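Local coordinates for protein sucrose 6(F)-phosphate phosphorylase (PDB 6S9V) that belongs to the carbohydrate-active enzymes of the alpha-amylase clan, built on a closed eight-stranded parallel beta/alpha barrel, at residues Lys43-Ser46 with Asp47-Gly50; Val331-Cys334 with Val335-Ala339; Lys439-Arg442 with Phe443-Tyr447. One frame throughout, in Å; residues are numbered along the deposited sequence.

All three contacts end a helix, and each has a buried face and a solvent side. Contacts 1 and 3 share one neighbourhood: their centres lie about 11 Å apart, and the turn at 43-50 rests against helix 432-446 through a salt bridge, hydrogen bonds from the N445 amide and V48 packing. Contact 2 stands alone, its centre about 31 Å or more from the other two, at the end of helix 324-336. Their chemistry differs accordingly. A phenylalanine pair and a tight turn lead from helix to barrel strand in contact 1. A Schellman motif closes contact 2, with an isoleucine against a guanidinium. Contact 3, mostly backbone-bonded helix, sends its side chains outward to the barrel and the antiparallel sheet.

Contact 1: residues Lys43-Ser46 with Asp47-Gly50; sequences KYFS and DVFG
F45 meets V48 and F49 on the buried side of a turn, while S46 and D47 occupy its solvent side. The two rings form an offset edge-to-face pair: the edge of F49 is directed at the face of F45, with centroids 5.7 Å apart and planes at 62°. The aliphatic base of F45 shares in this, its CB lying 3.7 Å from F49 CD2. The two side chains run side by side in the same direction, both with CG anti to the carbonyl carbon (chi1 -52° for F45). V48 fills the other part of the packing: its CG2 sits at the rim of the F45 ring, near the ring plane and 4.1 Å from F45 CD1. The turn itself is a type I beta turn over F45-V48, joining helix 34-44 to strand 51-54 of the beta/alpha barrel. V48 N closes it by donating to F45 O at 3.0 Å from well above the carbonyl plane, and F49 N adds a weak bond to the same oxygen at 3.4 Å. On the looser outer side, S46 OG turns back to a weak bond with L41 O. D47 holds its carboxylate over its own backbone (chi1 63°), where OD2 forms a salt bridge with R442 of helix 432-446. The same helix covers the apolar side, with L438 against F45 and V48.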
loop_
_atom_site.group_PDB
_atom_site.type_symbol
_atom_site.label_atom_id
_atom_site.label_comp_id
_atom_site.label_asym_id
_atom_site.label_seq_id
_atom_site.Cartn_x
_atom_site.Cartn_y
_atom_site.Cartn_z
ATOM N N LYS A 43 23.335 4.045 7.659
ATOM C CA LYS A 43 24.511 4.179 6.813
ATOM C C LYS A 43 24.236 5.087 5.619
ATOM O O LYS A 43 25.066 5.940 5.280
ATOM C CB LYS A 43 24.963 2.799 6.340
ATOM C CG LYS A 43 26.273 2.780 5.586
ATOM C CD LYS A 43 26.731 1.343 5.344
ATOM C CE LYS A 43 27.968 1.279 4.460
ATOM N NZ LYS A 43 29.115 2.072 4.993
ATOM N N TYR A 44 23.062 4.944 4.987
ATOM C CA TYR A 44 22.806 5.593 3.708
ATOM C C TYR A 44 21.637 6.571 3.668
ATOM O O TYR A 44 21.607 7.416 2.763
ATOM C CB TYR A 44 22.511 4.541 2.619
ATOM C CG TYR A 44 23.524 3.445 2.446
ATOM C CD1 TYR A 44 24.776 3.700 1.908
ATOM C CD2 TYR A 44 23.205 2.135 2.773
ATOM C CE1 TYR A 44 25.697 2.681 1.738
ATOM C CE2 TYR A 44 24.115 1.115 2.601
ATOM C CZ TYR A 44 25.354 1.390 2.079
ATOM O OH TYR A 44 26.254 0.355 1.916
ATOM N N PHE A 45 20.672 6.489 4.593
ATOM C CA PHE A 45 19.373 7.094 4.321
ATOM C C PHE A 45 18.820 7.940 5.459
ATOM O O PHE A 45 17.609 8.204 5.486
ATOM C CB PHE A 45 18.345 6.000 3.989
ATOM C CG PHE A 45 18.777 5.053 2.901
ATOM C CD1 PHE A 45 19.209 5.525 1.683
ATOM C CD2 PHE A 45 18.704 3.680 3.091
ATOM C CE1 PHE A 45 19.603 4.654 0.678
ATOM C CE2 PHE A 45 19.088 2.803 2.090
ATOM C CZ PHE A 45 19.528 3.290 0.879
ATOM N N SER A 46 19.667 8.409 6.372
ATOM C CA SER A 46 19.155 9.076 7.564
ATOM C C SER A 46 18.292 10.289 7.213
ATOM O O SER A 46 17.263 10.526 7.857
ATOM C CB SER A 46 20.304 9.461 8.492
ATOM O OG SER A 46 20.731 8.314 9.200
ATOM N N ASP A 47 18.711 11.098 6.236
ATOM C CA ASP A 47 17.916 12.253 5.826
ATOM C C ASP A 47 17.233 12.006 4.486
ATOM O O ASP A 47 16.692 12.937 3.877
ATOM C CB ASP A 47 18.766 13.523 5.785
ATOM C CG ASP A 47 19.887 13.452 4.767
ATOM O OD1 ASP A 47 20.286 12.335 4.379
ATOM O OD2 ASP A 47 20.354 14.522 4.346
ATOM N N VAL A 48 17.207 10.758 4.044
ATOM C CA VAL A 48 16.532 10.392 2.812
ATOM C C VAL A 48 15.069 10.082 3.105
ATOM O O VAL A 48 14.202 10.329 2.259
ATOM C CB VAL A 48 17.252 9.199 2.158
ATOM C CG1 VAL A 48 16.451 8.655 0.972
ATOM C CG2 VAL A 48 18.665 9.619 1.723
ATOM N N PHE A 49 14.769 9.560 4.296
ATOM C CA PHE A 49 13.402 9.195 4.641
ATOM C C PHE A 49 12.984 9.865 5.942
ATOM O O PHE A 49 13.767 9.947 6.894
ATOM C CB PHE A 49 13.241 7.687 4.759
ATOM C CG PHE A 49 13.579 6.964 3.500
ATOM C CD1 PHE A 49 12.826 7.160 2.359
ATOM C CD2 PHE A 49 14.653 6.101 3.451
ATOM C CE1 PHE A 49 13.143 6.509 1.185
ATOM C CE2 PHE A 49 14.963 5.443 2.283
ATOM C CZ PHE A 49 14.212 5.650 1.155
ATOM N N GLY A 50 11.749 10.356 5.963
ATOM C CA GLY A 50 11.150 10.870 7.180
ATOM C C GLY A 50 10.297 9.833 7.879
ATOM O O GLY A 50 9.896 10.022 9.035
#

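Contact 2: residues Val331-Cys334 with Val335-Ala339; sequences VDIC and VQRGA
C334 O is gripped by two backbone N-H groups beyond it: A339 N donates at 3.0 Å with an N-H...O angle of 159°, and R337 N adds a weaker, more bent bond at 2.9 Å. The first of these is the long bond of a Schellman motif that closes helix 324-336. Its inner partner is the bond from G338 N to V335 O, 3.1 Å long. G338 is the C-prime residue, with phi at 106°; having no CB, it makes this reversal without pressing on the preceding carbonyl oxygen. The chain then heads for strand 340-343, in the part of the chain that runs between the seventh and eighth barrel strands.

Upstream of the cap the helix is regular. V335 N reaches V331 O at 2.8 Å, nearly in line with the carbonyl, and Q336 N donates to D332 O. At R337 the pattern frays, since its N-H is split between I333 O and C334 O, both bonds being weak.

Apolar contacts flank the cap. A339 CB folds back to within 4.0 Å of C334 CB, the hydrophobic pairing that commonly accompanies this motif, and I360 of strand 357-361 packs on both residues. L280 of helix 275-285 also touches C334. On the more open flank, the aliphatic part of Q336 lies along D332 O.

R337 runs extended from CG to NE beside I333, pointing the same way. Its NH1 is bound to A367 O, which anchors the far end of the chain. The I333 methyl CG2, anti to the backbone N, sits over the centre of one guanidinium face, 3.4 Å from R337 CZ.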
loop_
_atom_site.group_PDB
_atom_site.type_symbol
_atom_site.label_atom_id
_atom_site.label_comp_id
_atom_site.label_asym_id
_atom_site.label_seq_id
_atom_site.Cartn_x
_atom_site.Cartn_y
_atom_site.Cartn_z
ATOM N N VAL A 331 -0.648 -2.360 -20.283
ATOM C CA VAL A 331 -0.484 -3.698 -19.715
ATOM C C VAL A 331 0.402 -4.548 -20.614
ATOM O O VAL A 331 1.364 -5.179 -20.154
ATOM C CB VAL A 331 -1.860 -4.354 -19.503
ATOM C CG1 VAL A 331 -1.728 -5.858 -19.304
ATOM C CG2 VAL A 331 -2.561 -3.712 -18.309
ATOM N N ASP A 332 0.088 -4.574 -21.907
ATOM C CA ASP A 332 0.849 -5.391 -22.847
ATOM C C ASP A 332 2.307 -4.951 -22.921
ATOM O O ASP A 332 3.208 -5.788 -23.045
ATOM C CB ASP A 332 0.197 -5.334 -24.227
ATOM C CG ASP A 332 -1.087 -6.149 -24.313
ATOM O OD1 ASP A 332 -1.359 -6.959 -23.400
ATOM O OD2 ASP A 332 -1.836 -5.965 -25.290
ATOM N N ILE A 333 2.559 -3.638 -22.888
ATOM C CA ILE A 333 3.939 -3.154 -22.897
ATOM C C ILE A 333 4.664 -3.584 -21.629
ATOM O O ILE A 333 5.826 -4.004 -21.678
ATOM C CB ILE A 333 3.981 -1.624 -23.089
ATOM C CG1 ILE A 333 3.557 -1.278 -24.525
ATOM C CG2 ILE A 333 5.377 -1.070 -22.746
ATOM C CD1 ILE A 333 3.357 0.203 -24.761
ATOM N N CYS A 334 3.998 -3.498 -20.473
ATOM C CA CYS A 334 4.634 -3.958 -19.240
ATOM C C CYS A 334 4.922 -5.457 -19.296
ATOM O O CYS A 334 5.984 -5.915 -18.846
ATOM C CB CYS A 334 3.756 -3.628 -18.031
ATOM S SG CYS A 334 3.731 -1.870 -17.614
ATOM N N VAL A 335 3.991 -6.238 -19.840
ATOM C CA VAL A 335 4.204 -7.681 -19.936
ATOM C C VAL A 335 5.345 -8.003 -20.903
ATOM O O VAL A 335 6.111 -8.944 -20.673
ATOM C CB VAL A 335 2.892 -8.384 -20.315
ATOM C CG1 VAL A 335 3.129 -9.850 -20.625
ATOM C CG2 VAL A 335 1.890 -8.252 -19.161
ATOM N N GLN A 336 5.468 -7.254 -22.004
ATOM C CA GLN A 336 6.641 -7.428 -22.858
ATOM C C GLN A 336 7.930 -7.100 -22.116
ATOM O O GLN A 336 8.998 -7.616 -22.463
ATOM C CB GLN A 336 6.556 -6.572 -24.116
ATOM C CG GLN A 336 5.664 -7.122 -25.196
ATOM C CD GLN A 336 5.545 -6.166 -26.361
ATOM O OE1 GLN A 336 6.015 -5.027 -26.291
ATOM N NE2 GLN A 336 5.034 -6.667 -27.479
ATOM N N ARG A 337 7.850 -6.254 -21.091
ATOM C CA ARG A 337 9.006 -5.872 -20.296
ATOM C C ARG A 337 9.173 -6.757 -19.071
ATOM O O ARG A 337 9.897 -6.378 -18.140
ATOM C CB ARG A 337 8.905 -4.396 -19.892
ATOM C CG ARG A 337 9.025 -3.479 -21.100
ATOM C CD ARG A 337 8.672 -2.034 -20.825
ATOM N NE ARG A 337 8.705 -1.292 -22.079
ATOM C CZ ARG A 337 8.508 0.016 -22.200
ATOM N NH1 ARG A 337 8.251 0.764 -21.134
ATOM N NH2 ARG A 337 8.563 0.575 -23.401
ATOM N N GLY A 338 8.523 -7.928 -19.065
ATOM C CA GLY A 338 8.717 -8.952 -18.056
ATOM C C GLY A 338 7.596 -9.102 -17.045
ATOM O O GLY A 338 7.655 -10.013 -16.210
ATOM N N ALA A 339 6.575 -8.259 -17.095
ATOM C CA ALA A 339 5.521 -8.304 -16.092
ATOM C C ALA A 339 4.678 -9.575 -16.200
ATOM O O ALA A 339 4.565 -10.189 -17.266
ATOM C CB ALA A 339 4.615 -7.085 -16.240
#

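Contact 3: residues Lys439-Arg442 with Phe443-Tyr447; sequences KLIR and FRNEY
I441 and N445 lie side by side one helical turn apart, pointing the same way, with I441 CG2 3.8 Å from N445 ND2. The amide of N445 uses both ends, OD1 taking V21 N and ND2 giving to D47 O, which fixes its rotation.

Backbone bonds carry most of the contact. F443 N donates to K439 O and R444 N to L440 O, while N445 N meets I441 O at 2.9 Å in the carbonyl plane. The last turn is less regular: R442 O takes two weak bonds, from N445 N at 3.2 Å and E446 N at 2.8 Å.

The extended E446 chain runs alongside that same oxygen, its CG 3.1 Å from R442 O. Its carboxylate stays short of a salt bridge: E446 OE2 is 4.4 Å from R442 NH1 and well out of the guanidinium plane. R442 NH1 instead forms a salt bridge with D47.

Helix 432-446 packs against both helix 372-384 and the antiparallel sheet. L440 and I441 pack on F383 of the former, and R444 bonds through NH2 to N19 OD1 and through NE to F383 O. F443, its CG anti to the backbone N (chi1 -176°), reaches the sheet, edge-to-face with Y490 and touching C475.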
loop_
_atom_site.group_PDB
_atom_site.type_symbol
_atom_site.label_atom_id
_atom_site.label_comp_id
_atom_site.label_asym_id
_atom_site.label_seq_id
_atom_site.Cartn_x
_atom_site.Cartn_y
_atom_site.Cartn_z
ATOM N N LYS A 439 19.572 11.969 -4.596
ATOM C CA LYS A 439 19.683 13.425 -4.637
ATOM C C LYS A 439 18.313 14.074 -4.814
ATOM O O LYS A 439 17.999 15.086 -4.163
ATOM C CB LYS A 439 20.636 13.843 -5.763
ATOM C CG LYS A 439 20.954 15.328 -5.770
ATOM C CD LYS A 439 22.003 15.688 -6.814
ATOM C CE LYS A 439 22.205 17.197 -6.885
ATOM N NZ LYS A 439 23.219 17.583 -7.915
ATOM N N LEU A 440 17.487 13.503 -5.692
ATOM C CA LEU A 440 16.137 14.013 -5.891
ATOM C C LEU A 440 15.314 13.881 -4.619
ATOM O O LEU A 440 14.575 14.803 -4.251
ATOM C CB LEU A 440 15.451 13.265 -7.036
ATOM C CG LEU A 440 13.997 13.647 -7.329
ATOM C CD1 LEU A 440 13.915 15.100 -7.801
ATOM C CD2 LEU A 440 13.382 12.703 -8.346
ATOM N N ILE A 441 15.416 12.735 -3.939
ATOM C CA ILE A 441 14.678 12.547 -2.693
ATOM C C ILE A 441 15.069 13.614 -1.682
ATOM O O ILE A 441 14.210 14.251 -1.052
ATOM C CB ILE A 441 14.910 11.130 -2.138
ATOM C CG1 ILE A 441 14.177 10.095 -2.991
ATOM C CG2 ILE A 441 14.447 11.058 -0.702
ATOM C CD1 ILE A 441 14.576 8.652 -2.682
ATOM N N ARG A 442 16.374 13.815 -1.491
ATOM C CA ARG A 442 16.811 14.798 -0.508
ATOM C C ARG A 442 16.382 16.207 -0.898
ATOM O O ARG A 442 16.056 17.019 -0.020
ATOM C CB ARG A 442 18.322 14.715 -0.290
ATOM C CG ARG A 442 18.723 13.409 0.401
ATOM C CD ARG A 442 19.939 13.602 1.294
ATOM N NE ARG A 442 21.188 13.642 0.563
ATOM C CZ ARG A 442 22.346 14.057 1.067
ATOM N NH1 ARG A 442 22.439 14.487 2.326
ATOM N NH2 ARG A 442 23.419 14.037 0.295
ATOM N N PHE A 443 16.363 16.522 -2.195
ATOM C CA PHE A 443 15.805 17.804 -2.606
ATOM C C PHE A 443 14.344 17.923 -2.184
ATOM O O PHE A 443 13.921 18.961 -1.654
ATOM C CB PHE A 443 15.921 18.006 -4.114
ATOM C CG PHE A 443 15.431 19.358 -4.566
ATOM C CD1 PHE A 443 16.252 20.471 -4.470
ATOM C CD2 PHE A 443 14.143 19.519 -5.049
ATOM C CE1 PHE A 443 15.800 21.735 -4.861
ATOM C CE2 PHE A 443 13.688 20.771 -5.455
ATOM C CZ PHE A 443 14.520 21.875 -5.362
ATOM N N ARG A 444 13.561 16.859 -2.392
ATOM C CA ARG A 444 12.152 16.865 -1.999
ATOM C C ARG A 444 11.978 16.977 -0.484
ATOM O O ARG A 444 10.955 17.497 -0.013
ATOM C CB ARG A 444 11.476 15.604 -2.545
ATOM C CG ARG A 444 10.036 15.405 -2.142
ATOM C CD ARG A 444 9.137 16.562 -2.540
ATOM N NE ARG A 444 7.746 16.256 -2.211
ATOM C CZ ARG A 444 7.255 16.251 -0.973
ATOM N NH1 ARG A 444 8.040 16.549 0.049
ATOM N NH2 ARG A 444 5.982 15.943 -0.757
ATOM N N ASN A 445 12.948 16.488 0.295
ATOM C CA ASN A 445 12.877 16.616 1.746
ATOM C C ASN A 445 13.383 17.960 2.246
ATOM O O ASN A 445 12.964 18.411 3.319
ATOM C CB ASN A 445 13.692 15.522 2.435
ATOM C CG ASN A 445 13.065 14.163 2.288
ATOM O OD1 ASN A 445 11.874 14.049 1.987
ATOM N ND2 ASN A 445 13.862 13.112 2.501
ATOM N N GLU A 446 14.299 18.594 1.517
ATOM C CA GLU A 446 14.982 19.775 2.024
ATOM C C GLU A 446 14.373 21.077 1.530
ATOM O O GLU A 446 14.347 22.062 2.276
ATOM C CB GLU A 446 16.465 19.764 1.619
ATOM C CG GLU A 446 17.320 18.667 2.245
ATOM C CD GLU A 446 18.690 18.542 1.576
ATOM O OE1 GLU A 446 18.903 19.202 0.539
ATOM O OE2 GLU A 446 19.557 17.795 2.088
ATOM N N TYR A 447 13.876 21.124 0.299
ATOM C CA TYR A 447 13.479 22.404 -0.266
ATOM C C TYR A 447 12.107 22.816 0.253
ATOM O O TYR A 447 11.133 22.072 0.133
ATOM C CB TYR A 447 13.493 22.362 -1.788
ATOM C CG TYR A 447 13.536 23.768 -2.347
ATOM C CD1 TYR A 447 14.663 24.565 -2.182
ATOM C CD2 TYR A 447 12.435 24.314 -2.981
ATOM C CE1 TYR A 447 14.697 25.866 -2.665
ATOM C CE2 TYR A 447 12.462 25.603 -3.468
ATOM C CZ TYR A 447 13.587 26.372 -3.308
ATOM O OH TYR A 447 13.590 27.656 -3.787
#